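Local coordinates for protein arsenate Reductase (PDB 3T38) that reduces arsenate to arsenite in a thioredoxin-dependent manner, using a low molecular weight tyrosine phosphatase fold, at residues P167-G171 and K172-D176; I194-I197 and D198-R202. All coordinates share one frame; numbering follows the deposited sequence.

Contact 1: residues P167-G171 and K172-D176; sequences PMYPG and KHYLD
Between Met168 and Tyr174 the CA atoms stand 8.1 Å apart, where the irregular chain 167-171 turns at Gly171 and runs out into strand 173-176. The Tyr174 side chain makes most of the connection. Its CG sits beside its own backbone N and anti to the carbonyl carbon (chi1 -73°), which carries the ring across to the loop. There the hydroxyl meets two backbone groups: Tyr169 N donates to Tyr174 OH at 2.9 Å with an N-H...O angle of 149°, and Tyr174 OH in turn gives a weak bond to Pro167 O at 2.8 Å. One ring edge, at CE1, lies 3.2 Å from Tyr169 O, which is near the ring plane. Over one face comes selenomethionine Met168, bent at chi2 and chi3; its SE is 3.9 Å from the Tyr174 ring centroid and 19° off the normal, a Met-aromatic contact displaced toward CD2.

Lys172 also packs against Tyr169. Straight as far as CE and bent at chi4, it brings Lys172 CE to 3.5 Å from Tyr169 CB. Its ammonium leaves the pair for the carbonyls of Arg152 and Ser154 by helix 148-153, and a water 2.6 Å from Lys172 NZ also reaches Gly171 O weakly. The Tyr169 ring extends toward helix 148-153, where its hydroxyl bonds Asp148 OD1, and the ring packs on Phe39 of the second subunit.

The chemistry implies a surface loop tied to the strand partly through one phenol that accepts from one main-chain group and gives a weak bond to another. The bond from Tyr169 N would be expected to polarise the O-H; that bond, Met168 over one face, and packing on Ile151 and Val157 jointly set the ring's position.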
loop_
_atom_site.group_PDB
_atom_site.type_symbol
_atom_site.label_atom_id
_atom_site.label_comp_id
_atom_site.label_asym_id
_atom_site.label_seq_id
_atom_site.Cartn_x
_atom_site.Cartn_y
_atom_site.Cartn_z
ATOM N N PRO A 167 5.463 -9.730 -7.862
ATOM C CA PRO A 167 6.393 -10.854 -7.633
ATOM C C PRO A 167 5.937 -12.141 -8.310
ATOM O O PRO A 167 4.736 -12.404 -8.445
ATOM C CB PRO A 167 6.430 -11.014 -6.088
ATOM C CG PRO A 167 5.263 -10.197 -5.558
ATOM C CD PRO A 167 5.135 -9.048 -6.602
HETATM N N MSE A 168 6.910 -12.921 -8.720
HETATM C CA MSE A 168 6.702 -14.116 -9.507
HETATM C C MSE A 168 6.646 -15.416 -8.677
HETATM O O MSE A 168 7.626 -16.119 -8.625
HETATM C CB MSE A 168 7.870 -14.200 -10.478
HETATM C CG MSE A 168 7.456 -14.524 -11.870
HETATM SE SE MSE A 168 6.237 -13.198 -12.654
HETATM C CE MSE A 168 7.554 -12.364 -13.888
ATOM N N TYR A 169 5.506 -15.744 -8.062
ATOM C CA TYR A 169 5.390 -16.980 -7.258
ATOM C C TYR A 169 5.177 -18.227 -8.111
ATOM O O TYR A 169 4.401 -18.193 -9.065
ATOM C CB TYR A 169 4.254 -16.893 -6.203
ATOM C CG TYR A 169 4.455 -15.854 -5.122
ATOM C CD1 TYR A 169 5.357 -16.067 -4.088
ATOM C CD2 TYR A 169 3.778 -14.651 -5.159
ATOM C CE1 TYR A 169 5.560 -15.116 -3.105
ATOM C CE2 TYR A 169 3.965 -13.681 -4.166
ATOM C CZ TYR A 169 4.856 -13.918 -3.146
ATOM O OH TYR A 169 5.062 -12.968 -2.171
ATOM N N PRO A 170 5.845 -19.344 -7.751
ATOM C CA PRO A 170 5.535 -20.653 -8.384
ATOM C C PRO A 170 4.139 -21.151 -8.026
ATOM O O PRO A 170 3.587 -20.746 -6.987
ATOM C CB PRO A 170 6.589 -21.608 -7.807
ATOM C CG PRO A 170 7.098 -20.942 -6.614
ATOM C CD PRO A 170 6.968 -19.450 -6.801
ATOM N N GLY A 171 3.595 -22.035 -8.859
ATOM C CA GLY A 171 2.302 -22.676 -8.602
ATOM C C GLY A 171 1.172 -21.932 -9.289
ATOM O O GLY A 171 0.002 -22.133 -8.953
ATOM N N LYS A 172 1.513 -21.067 -10.255
ATOM C CA LYS A 172 0.576 -20.118 -10.816
ATOM C C LYS A 172 0.773 -19.874 -12.319
ATOM O O LYS A 172 1.903 -19.896 -12.807
ATOM C CB LYS A 172 0.739 -18.757 -10.114
ATOM C CG LYS A 172 0.544 -18.751 -8.618
ATOM C CD LYS A 172 0.665 -17.339 -8.004
ATOM C CE LYS A 172 0.800 -17.499 -6.442
ATOM N NZ LYS A 172 -0.439 -18.117 -5.966
ATOM N N HIS A 173 -0.327 -19.530 -13.003
ATOM C CA HIS A 173 -0.296 -19.054 -14.409
ATOM C C HIS A 173 -0.144 -17.544 -14.530
ATOM O O HIS A 173 -1.052 -16.808 -14.254
ATOM C CB HIS A 173 -1.518 -19.594 -15.217
ATOM C CG HIS A 173 -1.699 -21.060 -15.041
ATOM N ND1 HIS A 173 -0.834 -21.975 -15.595
ATOM C CD2 HIS A 173 -2.568 -21.775 -14.281
ATOM C CE1 HIS A 173 -1.180 -23.193 -15.215
ATOM N NE2 HIS A 173 -2.232 -23.099 -14.421
ATOM N N TYR A 174 1.037 -17.101 -14.900
ATOM C CA TYR A 174 1.271 -15.702 -15.234
ATOM C C TYR A 174 1.060 -15.472 -16.750
ATOM O O TYR A 174 1.748 -16.043 -17.603
ATOM C CB TYR A 174 2.676 -15.274 -14.774
ATOM C CG TYR A 174 2.793 -15.126 -13.274
ATOM C CD1 TYR A 174 3.051 -16.220 -12.445
ATOM C CD2 TYR A 174 2.637 -13.880 -12.682
ATOM C CE1 TYR A 174 3.158 -16.058 -11.047
ATOM C CE2 TYR A 174 2.753 -13.702 -11.309
ATOM C CZ TYR A 174 2.998 -14.802 -10.500
ATOM O OH TYR A 174 3.088 -14.583 -9.144
ATOM N N LEU A 175 0.093 -14.628 -17.041
ATOM C CA LEU A 175 -0.283 -14.250 -18.385
ATOM C C LEU A 175 -0.014 -12.735 -18.528
ATOM O O LEU A 175 -0.246 -11.970 -17.575
ATOM C CB LEU A 175 -1.792 -14.571 -18.614
ATOM C CG LEU A 175 -2.393 -15.903 -19.161
ATOM C CD1 LEU A 175 -1.595 -17.202 -18.937
ATOM C CD2 LEU A 175 -3.874 -16.104 -18.774
ATOM N N ASP A 176 0.491 -12.330 -19.694
ATOM C CA ASP A 176 0.764 -10.933 -20.038
ATOM C C ASP A 176 -0.054 -10.505 -21.267
ATOM O O ASP A 176 0.180 -10.989 -22.367
ATOM C CB ASP A 176 2.267 -10.784 -20.372
ATOM C CG ASP A 176 2.724 -9.330 -20.417
ATOM O OD1 ASP A 176 1.918 -8.417 -20.642
ATOM O OD2 ASP A 176 3.920 -9.092 -20.244
HETATM O O HOH W 1 -0.559 -20.748 -5.811
#

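Contact 2: residues I194-I197 and D198-R202; sequences IEEI and DGRIR
Ile197 and Ile201 lie side by side one helical turn apart, pointing the same way, with Ile197 CG2 3.8 Å from Ile201 CG1. Their first torsions are alike, but the chains part at chi2: Ile197 continues extended, whereas Ile201 folds over (-66°). The CG1 of Ile201 also rests 3.2 Å from Ile197 O, the carbonyl that accepts Ile201 N at 2.7 Å. The same i to i+4 pattern joins Asp198 N to Ile194 O, Gly199 N to Glu195 O and Arg200 N to Glu196 O, as expected within an alpha-helix.

On another flank Glu196 and Arg200 also run alongside each other. Glu196 starts with CG anti to its N (chi1 166°) and stays extended, so that OE2 reaches the edge of the guanidinium near its plane. Arg200, its CG anti to the carbonyl carbon, is extended from CG to NE, which lets it run beside Glu196. The carboxylate and guanidinium planes are 27° apart, but at 3.8 Å from Glu196 OE2 to Arg200 NE this is a long salt bridge, consistent with a modest electrostatic tie at the surface. Arg200 has a second partner, a cation-pi contact with Trp177.

Asp198 turns its carboxylate toward Tyr105 OH, which bonds OD1, and Arg134, which makes a salt bridge to OD2; a long salt bridge, 3.7 Å from Arg202 NE to Asp198 OD2, adds to these.

All of this belongs to helix 190-211, whose inner side meets helix 94-106: Ile194 packs on Ile97, Asp198 on Leu101 and Ile201 on Tyr105. Beside these contacts, Ile197 touches Met160, just after strand 156-159, and Ile201 touches Trp177, directly following strand 173-176.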
loop_
_atom_site.group_PDB
_atom_site.type_symbol
_atom_site.label_atom_id
_atom_site.label_comp_id
_atom_site.label_asym_id
_atom_site.label_seq_id
_atom_site.Cartn_x
_atom_site.Cartn_y
_atom_site.Cartn_z
ATOM N N ILE A 194 -12.492 -2.306 -24.521
ATOM C CA ILE A 194 -13.494 -3.203 -23.938
ATOM C C ILE A 194 -13.709 -4.419 -24.843
ATOM O O ILE A 194 -13.677 -5.544 -24.365
ATOM C CB ILE A 194 -14.795 -2.434 -23.546
ATOM C CG1 ILE A 194 -14.484 -1.559 -22.331
ATOM C CG2 ILE A 194 -15.919 -3.350 -23.216
ATOM C CD1 ILE A 194 -15.580 -0.524 -21.866
ATOM N N GLU A 195 -13.792 -4.184 -26.157
ATOM C CA GLU A 195 -13.960 -5.249 -27.168
ATOM C C GLU A 195 -12.764 -6.156 -27.243
ATOM O O GLU A 195 -12.929 -7.346 -27.360
ATOM C CB GLU A 195 -14.151 -4.687 -28.571
ATOM C CG GLU A 195 -15.101 -3.552 -28.619
ATOM C CD GLU A 195 -16.525 -4.010 -28.836
ATOM O OE1 GLU A 195 -16.949 -4.958 -28.080
ATOM O OE2 GLU A 195 -17.187 -3.431 -29.760
ATOM N N GLU A 196 -11.557 -5.591 -27.233
ATOM C CA GLU A 196 -10.377 -6.446 -27.289
ATOM C C GLU A 196 -10.264 -7.291 -26.013
ATOM O O GLU A 196 -9.988 -8.470 -26.075
ATOM C CB GLU A 196 -9.111 -5.655 -27.553
ATOM C CG GLU A 196 -7.868 -6.487 -27.266
ATOM C CD GLU A 196 -6.583 -5.814 -27.714
ATOM O OE1 GLU A 196 -6.559 -4.547 -27.782
ATOM O OE2 GLU A 196 -5.596 -6.559 -27.991
ATOM N N ILE A 197 -10.521 -6.691 -24.866
ATOM C CA ILE A 197 -10.419 -7.406 -23.650
ATOM C C ILE A 197 -11.470 -8.530 -23.556
ATOM O O ILE A 197 -11.146 -9.655 -23.156
ATOM C CB ILE A 197 -10.545 -6.436 -22.470
ATOM C CG1 ILE A 197 -9.278 -5.544 -22.383
ATOM C CG2 ILE A 197 -10.848 -7.205 -21.131
ATOM C CD1 ILE A 197 -9.515 -4.320 -21.366
ATOM N N ASP A 198 -12.716 -8.225 -23.940
ATOM C CA ASP A 198 -13.785 -9.215 -23.993
ATOM C C ASP A 198 -13.390 -10.448 -24.820
ATOM O O ASP A 198 -13.505 -11.579 -24.335
ATOM C CB ASP A 198 -15.059 -8.589 -24.590
ATOM C CG ASP A 198 -16.319 -9.434 -24.315
ATOM O OD1 ASP A 198 -16.337 -10.302 -23.379
ATOM O OD2 ASP A 198 -17.311 -9.224 -25.024
ATOM N N GLY A 199 -12.934 -10.243 -26.055
ATOM C CA GLY A 199 -12.359 -11.341 -26.818
ATOM C C GLY A 199 -11.348 -12.201 -26.048
ATOM O O GLY A 199 -11.368 -13.437 -26.169
ATOM N N ARG A 200 -10.473 -11.568 -25.255
ATOM C CA ARG A 200 -9.435 -12.293 -24.524
ATOM C C ARG A 200 -10.026 -12.997 -23.270
ATOM O O ARG A 200 -9.592 -14.089 -22.884
ATOM C CB ARG A 200 -8.283 -11.350 -24.101
ATOM C CG ARG A 200 -7.320 -10.881 -25.294
ATOM C CD ARG A 200 -6.392 -9.759 -24.815
ATOM N NE ARG A 200 -5.198 -9.513 -25.630
ATOM C CZ ARG A 200 -4.124 -10.314 -25.669
ATOM N NH1 ARG A 200 -4.088 -11.472 -24.989
ATOM N NH2 ARG A 200 -3.093 -9.971 -26.417
ATOM N N ILE A 201 -11.000 -12.351 -22.646
ATOM C CA ILE A 201 -11.669 -12.896 -21.478
ATOM C C ILE A 201 -12.440 -14.167 -21.890
ATOM O O ILE A 201 -12.434 -15.166 -21.161
ATOM C CB ILE A 201 -12.643 -11.834 -20.822
ATOM C CG1 ILE A 201 -11.857 -10.714 -20.177
ATOM C CG2 ILE A 201 -13.626 -12.494 -19.806
ATOM C CD1 ILE A 201 -11.002 -11.198 -18.946
ATOM N N ARG A 202 -13.099 -14.131 -23.054
ATOM C CA ARG A 202 -13.787 -15.339 -23.549
ATOM C C ARG A 202 -12.894 -16.558 -23.674
ATOM O O ARG A 202 -13.276 -17.627 -23.227
ATOM C CB ARG A 202 -14.555 -15.093 -24.836
ATOM C CG ARG A 202 -15.688 -14.098 -24.661
ATOM C CD ARG A 202 -16.193 -13.724 -26.044
ATOM N NE ARG A 202 -17.306 -12.797 -25.989
ATOM C CZ ARG A 202 -18.574 -13.164 -25.823
ATOM N NH1 ARG A 202 -18.898 -14.436 -25.679
ATOM N NH2 ARG A 202 -19.518 -12.239 -25.793
#

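Followed from the N terminus, the chain forms contact 1 first and completes it before contact 2 begins, so the two stand in series and neither nest nor cross. Contact 1 folds the end of the connection after strand 156-159 back on strand 173-176, an outermost strand of the parallel sheet. The next major element is helix 190-211, in which contact 2 links successive turns without closing a loop. Their centres are 21 Å apart and their nearest atoms about 5 Å, without touching. Contact 1 packs on helix 148-153 and on the second subunit, contact 2 on helix 94-106; Trp177, following the strand of contact 1, meets Arg200 and Ile201 of contact 2.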